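Local coordinates for protein glycoside hydrolase, GH17 family (Formosa sp. Hel1_33_131, PDB 6FCG) that probably hydrolyses internal glycosidic bonds of laminarin, the beta-1,3-glucan of microalgae, as an endo-acting laminarinase of family GH17, at residues A[85-90]-A[303-308]; A[331-336]-A[347-352]. One frame throughout, in Å; residues are numbered along the deposited sequence.

In the fold
Both contacts belong to one (beta/alpha)8 barrel, with centres about 10 Å apart. Contact 1 crosses the inside of the barrel, between strands 83-87 and 301-305, about 3 Å from the centre of the chain. Contact 2 lies farther out, where helix 326-342 covers the segment 347-352 that appears to close the ring. Strand 301-305 and residues 347-352 run side by side: Ile303 O lies 2.9 Å from Phe348 N and Thr306 O 2.7 Å from Phe350 N, both probable hydrogen bonds. Phe350 also packs on Tyr89, its CE1 3.3 Å from Tyr89 OH. The polar cluster of contact 1 probably borders the catalytic cleft; contact 2 would then belong to the wall behind it.

Contact 1. Residues A[85-90]-A[303-308]; sequences ILRTYN and IGETGW
Arg87 and Tyr89 both reach across to Glu305 and converge on a single oxygen, OE2. The ionic part is a salt bridge, with Arg87 NH1 3.1 Å from Glu305 OE2. As a hydrogen bond it is weak, because the N-H points well off line. Only NH1 and OE2 meet, and the guanidinium and carboxylate planes are 35° apart, so this is a one-pronged, tilted pair. The same NH1 makes a second weak bond to the backbone, 2.8 Å from Gly304 O. An Arg87 chain extended from CG to NE carries the guanidinium over to strand 301-305; its NH2 bonds Asn168, at the end of strand 161-168.

The second grip on OE2 comes from Tyr89, whose OH donates to Glu305 OE2 at 2.9 Å. OE2 lies near the plane of the tyrosine ring, at its edge, whereas the hydroxyl comes to the carboxylate from above, 63° out of its plane. A weak bond also links this hydroxyl to Ser53. The two donors also touch: Tyr89 CE2 sits 3.3 Å above the guanidinium plane, toward its rim. The other carboxylate oxygen, OE1, bonds Tyr243 OH.

A leucine in place of Glu305 would probably leave Arg87 NH1 without its charged mate and the hydroxyls of Tyr89 and Tyr243 without this partner. With partners on both oxygens, the carboxylate is probably restrained from turning. It stands at the C-terminal end of strand 301-305, the seventh of the barrel, where GH17 enzymes and their clan relatives carry the nucleophile glutamate, so the surrounding polar groups are consistent with holding a catalytic carboxylate in place.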
loop_
_atom_site.group_PDB
_atom_site.type_symbol
_atom_site.label_atom_id
_atom_site.label_comp_id
_atom_site.label_asym_id
_atom_site.label_seq_id
_atom_site.Cartn_x
_atom_site.Cartn_y
_atom_site.Cartn_z
ATOM N N ILE A 85 -40.297 5.086 -25.931
ATOM C CA ILE A 85 -39.927 3.694 -26.198
ATOM C C ILE A 85 -38.995 3.185 -25.120
ATOM O O ILE A 85 -38.091 3.894 -24.672
ATOM C CB ILE A 85 -39.377 3.496 -27.637
ATOM C CG1 ILE A 85 -39.004 2.049 -27.860
ATOM C CG2 ILE A 85 -38.190 4.413 -27.918
ATOM C CD1 ILE A 85 -38.910 1.679 -29.318
ATOM N N LEU A 86 -39.270 1.977 -24.641
ATOM C CA LEU A 86 -38.392 1.369 -23.666
ATOM C C LEU A 86 -37.848 0.031 -24.120
ATOM O O LEU A 86 -38.325 -0.565 -25.072
ATOM C CB LEU A 86 -38.966 1.389 -22.240
ATOM C CG LEU A 86 -40.380 0.979 -22.042
ATOM C CD1 LEU A 86 -40.475 -0.502 -21.777
ATOM C CD2 LEU A 86 -40.978 1.675 -20.850
ATOM N N ARG A 87 -36.788 -0.376 -23.432
ATOM C CA ARG A 87 -36.027 -1.572 -23.695
ATOM C C ARG A 87 -36.030 -2.505 -22.508
ATOM O O ARG A 87 -35.943 -2.081 -21.360
ATOM C CB ARG A 87 -34.592 -1.159 -23.886
ATOM C CG ARG A 87 -33.800 -2.178 -24.604
ATOM C CD ARG A 87 -32.323 -1.890 -24.561
ATOM N NE ARG A 87 -31.699 -3.178 -24.774
ATOM C CZ ARG A 87 -30.465 -3.503 -24.442
ATOM N NH1 ARG A 87 -29.623 -2.602 -23.923
ATOM N NH2 ARG A 87 -30.082 -4.761 -24.658
ATOM N N THR A 88 -36.011 -3.778 -22.813
ATOM C CA THR A 88 -36.182 -4.858 -21.856
ATOM C C THR A 88 -35.165 -5.968 -22.153
ATOM O O THR A 88 -34.589 -6.006 -23.265
ATOM C CB THR A 88 -37.658 -5.308 -21.958
ATOM O OG1 THR A 88 -38.346 -4.925 -20.752
ATOM C CG2 THR A 88 -37.815 -6.804 -22.248
ATOM N N TYR A 89 -34.909 -6.850 -21.190
ATOM C CA TYR A 89 -33.711 -7.744 -21.297
ATOM C C TYR A 89 -33.968 -9.248 -21.453
ATOM O O TYR A 89 -33.223 -9.938 -22.160
ATOM C CB TYR A 89 -32.752 -7.476 -20.129
ATOM C CG TYR A 89 -32.087 -6.138 -20.275
ATOM C CD1 TYR A 89 -32.707 -4.986 -19.808
ATOM C CD2 TYR A 89 -30.853 -6.012 -20.918
ATOM C CE1 TYR A 89 -32.127 -3.737 -19.993
ATOM C CE2 TYR A 89 -30.251 -4.775 -21.080
ATOM C CZ TYR A 89 -30.887 -3.635 -20.624
ATOM O OH TYR A 89 -30.305 -2.401 -20.764
ATOM N N ASN A 90 -35.005 -9.745 -20.790
ATOM C CA ASN A 90 -35.423 -11.103 -21.002
ATOM C C ASN A 90 -36.932 -11.236 -20.974
ATOM O O ASN A 90 -37.644 -10.329 -20.553
ATOM C CB ASN A 90 -34.808 -12.031 -19.975
ATOM C CG ASN A 90 -35.295 -11.758 -18.582
ATOM O OD1 ASN A 90 -34.735 -10.910 -17.905
ATOM N ND2 ASN A 90 -36.307 -12.452 -18.134
ATOM N N ILE A 303 -27.970 3.530 -30.484
ATOM C CA ILE A 303 -27.333 3.237 -29.208
ATOM C C ILE A 303 -28.309 2.478 -28.327
ATOM O O ILE A 303 -29.272 3.028 -27.810
ATOM C CB ILE A 303 -26.800 4.502 -28.509
ATOM C CG1 ILE A 303 -25.857 5.280 -29.457
ATOM C CG2 ILE A 303 -26.068 4.142 -27.217
ATOM C CD1 ILE A 303 -24.694 4.477 -30.032
ATOM N N GLY A 304 -28.020 1.202 -28.145
ATOM C CA GLY A 304 -28.817 0.340 -27.296
ATOM C C GLY A 304 -28.535 0.448 -25.806
ATOM O O GLY A 304 -29.366 0.016 -24.997
ATOM N N GLU A 305 -27.353 0.931 -25.437
ATOM C CA GLU A 305 -27.022 1.047 -24.038
ATOM C C GLU A 305 -25.823 1.963 -23.831
ATOM O O GLU A 305 -24.776 1.772 -24.417
ATOM C CB GLU A 305 -26.801 -0.340 -23.390
ATOM C CG GLU A 305 -27.246 -0.426 -21.921
ATOM C CD GLU A 305 -26.929 -1.772 -21.271
ATOM O OE1 GLU A 305 -26.031 -1.815 -20.378
ATOM O OE2 GLU A 305 -27.548 -2.806 -21.646
ATOM N N THR A 306 -26.008 2.964 -22.986
ATOM C CA THR A 306 -24.902 3.691 -22.372
ATOM C C THR A 306 -25.432 4.373 -21.111
ATOM O O THR A 306 -26.627 4.622 -21.002
ATOM C CB THR A 306 -24.263 4.714 -23.320
ATOM O OG1 THR A 306 -23.058 5.210 -22.729
ATOM C CG2 THR A 306 -25.204 5.894 -23.594
ATOM N N GLY A 307 -24.547 4.680 -20.179
ATOM C CA GLY A 307 -24.947 5.245 -18.905
ATOM C C GLY A 307 -23.777 5.635 -18.023
ATOM O O GLY A 307 -22.647 5.264 -18.276
ATOM N N TRP A 308 -24.070 6.403 -16.982
ATOM C CA TRP A 308 -23.058 6.928 -16.072
ATOM C C TRP A 308 -23.631 6.971 -14.645
ATOM O O TRP A 308 -24.494 7.775 -14.352
ATOM C CB TRP A 308 -22.671 8.329 -16.545
ATOM C CG TRP A 308 -21.435 8.858 -15.985
ATOM C CD1 TRP A 308 -21.242 9.319 -14.704
ATOM C CD2 TRP A 308 -20.200 9.024 -16.658
ATOM N NE1 TRP A 308 -19.956 9.757 -14.549
ATOM C CE2 TRP A 308 -19.286 9.573 -15.729
ATOM C CE3 TRP A 308 -19.763 8.754 -17.948
ATOM C CZ2 TRP A 308 -17.974 9.869 -16.056
ATOM C CZ3 TRP A 308 -18.457 9.038 -18.278
ATOM C CH2 TRP A 308 -17.574 9.595 -17.334
#

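Contact 2. Residues A[331-336]-A[347-352]; sequences IFYNHI and CFYFEA
Phe332 and Ile336, which meet Tyr349 and Cys347 across the contact, are joined by the shortest hydrogen bond within the two segments, Ile336 N to Phe332 O at 2.9 Å. This helical bond sets the two residues one turn apart, and Ile336 CG1 lies over one face of the Phe332 ring. The contact itself is apolar and centres on the ring of Tyr349.

Tyr333 supplies the main piece, a T-shaped pair. Its CD1 edge points at the face of Tyr349, 3.5 Å above the plane and over the ring centre. The ring centroids are 4.8 Å apart and the planes are turned 83° from each other. Tyr349 holds its CG anti to the backbone N (chi1 179°), which swings the ring out to the helix to take this edge. Phe332 meets another part of the same ring: its CD2 lies near the ring plane at the Tyr349 edge, 4.1 Å from CE1. Tyr349 is thus engaged on a face and at an edge, while its hydroxyl makes a weak hydrogen bond to Trp308 N. One turn along the helix, Ile336 CG2 rests against Cys347 SG at 3.4 Å. Arg337 spans the seam, bonding Tyr333 OH and, weakly, Cys347 O.

Residues 347-352 pair through their backbone with Ile303 and Thr306 on one side and Ser53 on the other. They thus appear to fill the place of the eighth strand, though not as a regular strand, with a cis peptide before Glu351, and helix 326-342 packs against their outer side, as in the outer helical layer of a (beta/alpha)8 barrel, the TIM-barrel fold of GH17.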
loop_
_atom_site.group_PDB
_atom_site.type_symbol
_atom_site.label_atom_id
_atom_site.label_comp_id
_atom_site.label_asym_id
_atom_site.label_seq_id
_atom_site.Cartn_x
_atom_site.Cartn_y
_atom_site.Cartn_z
ATOM N N ILE A 331 -24.406 15.688 -16.805
ATOM C CA ILE A 331 -23.618 16.159 -17.935
ATOM C C ILE A 331 -23.536 15.090 -19.041
ATOM O O ILE A 331 -23.738 15.386 -20.221
ATOM C CB ILE A 331 -22.213 16.599 -17.503
ATOM C CG1 ILE A 331 -22.313 17.869 -16.662
ATOM C CG2 ILE A 331 -21.331 16.862 -18.731
ATOM C CD1 ILE A 331 -21.051 18.186 -15.887
ATOM N N PHE A 332 -23.282 13.849 -18.655
ATOM C CA PHE A 332 -23.184 12.769 -19.622
ATOM C C PHE A 332 -24.517 12.533 -20.331
ATOM O O PHE A 332 -24.545 12.456 -21.560
ATOM C CB PHE A 332 -22.679 11.480 -18.961
ATOM C CG PHE A 332 -22.387 10.374 -19.938
ATOM C CD1 PHE A 332 -21.277 10.449 -20.764
ATOM C CD2 PHE A 332 -23.219 9.267 -20.033
ATOM C CE1 PHE A 332 -20.996 9.440 -21.670
ATOM C CE2 PHE A 332 -22.937 8.247 -20.925
ATOM C CZ PHE A 332 -21.827 8.335 -21.748
ATOM N N TYR A 333 -25.596 12.431 -19.551
ATOM C CA TYR A 333 -26.934 12.212 -20.088
ATOM C C TYR A 333 -27.287 13.251 -21.164
ATOM O O TYR A 333 -27.733 12.887 -22.255
ATOM C CB TYR A 333 -27.992 12.270 -18.976
ATOM C CG TYR A 333 -29.398 12.075 -19.470
ATOM C CD1 TYR A 333 -29.861 10.817 -19.829
ATOM C CD2 TYR A 333 -30.275 13.150 -19.552
ATOM C CE1 TYR A 333 -31.166 10.629 -20.265
ATOM C CE2 TYR A 333 -31.584 12.983 -19.985
ATOM C CZ TYR A 333 -32.029 11.726 -20.348
ATOM O OH TYR A 333 -33.329 11.627 -20.783
ATOM N N ASN A 334 -27.066 14.529 -20.852
ATOM C CA ASN A 334 -27.363 15.631 -21.776
ATOM C C ASN A 334 -26.478 15.655 -23.007
ATOM O O ASN A 334 -26.978 15.916 -24.109
ATOM C CB ASN A 334 -27.298 16.987 -21.067
ATOM C CG ASN A 334 -28.379 17.138 -20.018
ATOM O OD1 ASN A 334 -29.502 16.648 -20.166
ATOM N ND2 ASN A 334 -28.053 17.818 -18.959
ATOM N N HIS A 335 -25.193 15.345 -22.844
ATOM C CA HIS A 335 -24.299 15.229 -24.005
ATOM C C HIS A 335 -24.746 14.112 -24.937
ATOM O O HIS A 335 -24.688 14.263 -26.160
ATOM C CB HIS A 335 -22.839 14.974 -23.608
ATOM C CG HIS A 335 -22.050 16.194 -23.233
ATOM N ND1 HIS A 335 -22.307 17.464 -23.715
ATOM C CD2 HIS A 335 -20.951 16.314 -22.453
ATOM C CE1 HIS A 335 -21.425 18.316 -23.214
ATOM N NE2 HIS A 335 -20.591 17.642 -22.448
ATOM N N ILE A 336 -25.169 12.979 -24.359
ATOM C CA ILE A 336 -25.567 11.794 -25.149
ATOM C C ILE A 336 -26.870 12.113 -25.885
ATOM O O ILE A 336 -27.024 11.735 -27.033
ATOM C CB ILE A 336 -25.666 10.514 -24.269
ATOM C CG1 ILE A 336 -24.282 10.076 -23.790
ATOM C CG2 ILE A 336 -26.331 9.361 -25.008
ATOM C CD1 ILE A 336 -23.296 9.651 -24.871
ATOM N N CYS A 347 -31.285 6.514 -28.338
ATOM C CA CYS A 347 -30.426 6.105 -27.273
ATOM C C CYS A 347 -31.276 5.545 -26.137
ATOM O O CYS A 347 -31.952 6.304 -25.443
ATOM C CB CYS A 347 -29.584 7.274 -26.754
ATOM S SG CYS A 347 -28.512 6.725 -25.400
ATOM N N PHE A 348 -31.183 4.232 -25.921
ATOM C CA PHE A 348 -31.883 3.575 -24.829
ATOM C C PHE A 348 -31.015 3.754 -23.599
ATOM O O PHE A 348 -30.325 2.841 -23.177
ATOM C CB PHE A 348 -32.123 2.108 -25.162
ATOM C CG PHE A 348 -33.140 1.893 -26.271
ATOM C CD1 PHE A 348 -32.784 2.025 -27.609
ATOM C CD2 PHE A 348 -34.457 1.574 -25.969
ATOM C CE1 PHE A 348 -33.724 1.844 -28.601
ATOM C CE2 PHE A 348 -35.386 1.379 -26.957
ATOM C CZ PHE A 348 -35.025 1.508 -28.282
ATOM N N TYR A 349 -31.073 4.939 -23.000
ATOM C CA TYR A 349 -30.104 5.338 -22.013
ATOM C C TYR A 349 -30.277 4.447 -20.772
ATOM O O TYR A 349 -31.418 4.109 -20.375
ATOM C CB TYR A 349 -30.251 6.843 -21.688
ATOM C CG TYR A 349 -29.257 7.297 -20.625
ATOM C CD1 TYR A 349 -28.018 7.719 -20.976
ATOM C CD2 TYR A 349 -29.589 7.282 -19.281
ATOM C CE1 TYR A 349 -27.106 8.105 -20.035
ATOM C CE2 TYR A 349 -28.685 7.657 -18.326
ATOM C CZ TYR A 349 -27.443 8.086 -18.722
ATOM O OH TYR A 349 -26.521 8.487 -17.788
ATOM N N PHE A 350 -29.161 4.082 -20.151
ATOM C CA PHE A 350 -29.185 3.234 -18.966
ATOM C C PHE A 350 -29.020 4.057 -17.678
ATOM O O PHE A 350 -27.921 4.614 -17.429
ATOM C CB PHE A 350 -28.109 2.161 -19.046
ATOM C CG PHE A 350 -28.411 0.996 -18.185
ATOM C CD1 PHE A 350 -29.224 -0.011 -18.656
ATOM C CD2 PHE A 350 -27.987 0.951 -16.872
ATOM C CE1 PHE A 350 -29.597 -1.071 -17.851
ATOM C CE2 PHE A 350 -28.355 -0.115 -16.051
ATOM C CZ PHE A 350 -29.172 -1.131 -16.551
ATOM N N GLU A 351 -30.060 4.194 -16.840
ATOM C CA GLU A 351 -31.379 3.542 -16.956
ATOM C C GLU A 351 -32.448 4.459 -16.321
ATOM O O GLU A 351 -32.117 5.512 -15.763
ATOM C CB GLU A 351 -31.389 2.099 -16.390
ATOM C CG GLU A 351 -31.455 1.954 -14.885
ATOM C CD GLU A 351 -31.564 0.553 -14.332
ATOM O OE1 GLU A 351 -32.558 -0.171 -14.548
ATOM O OE2 GLU A 351 -30.619 0.232 -13.595
ATOM N N ALA A 352 -33.711 4.073 -16.392
ATOM C CA ALA A 352 -34.772 4.904 -15.816
ATOM C C ALA A 352 -34.662 5.028 -14.300
ATOM O O ALA A 352 -34.533 6.146 -13.779
ATOM C CB ALA A 352 -36.143 4.391 -16.199
#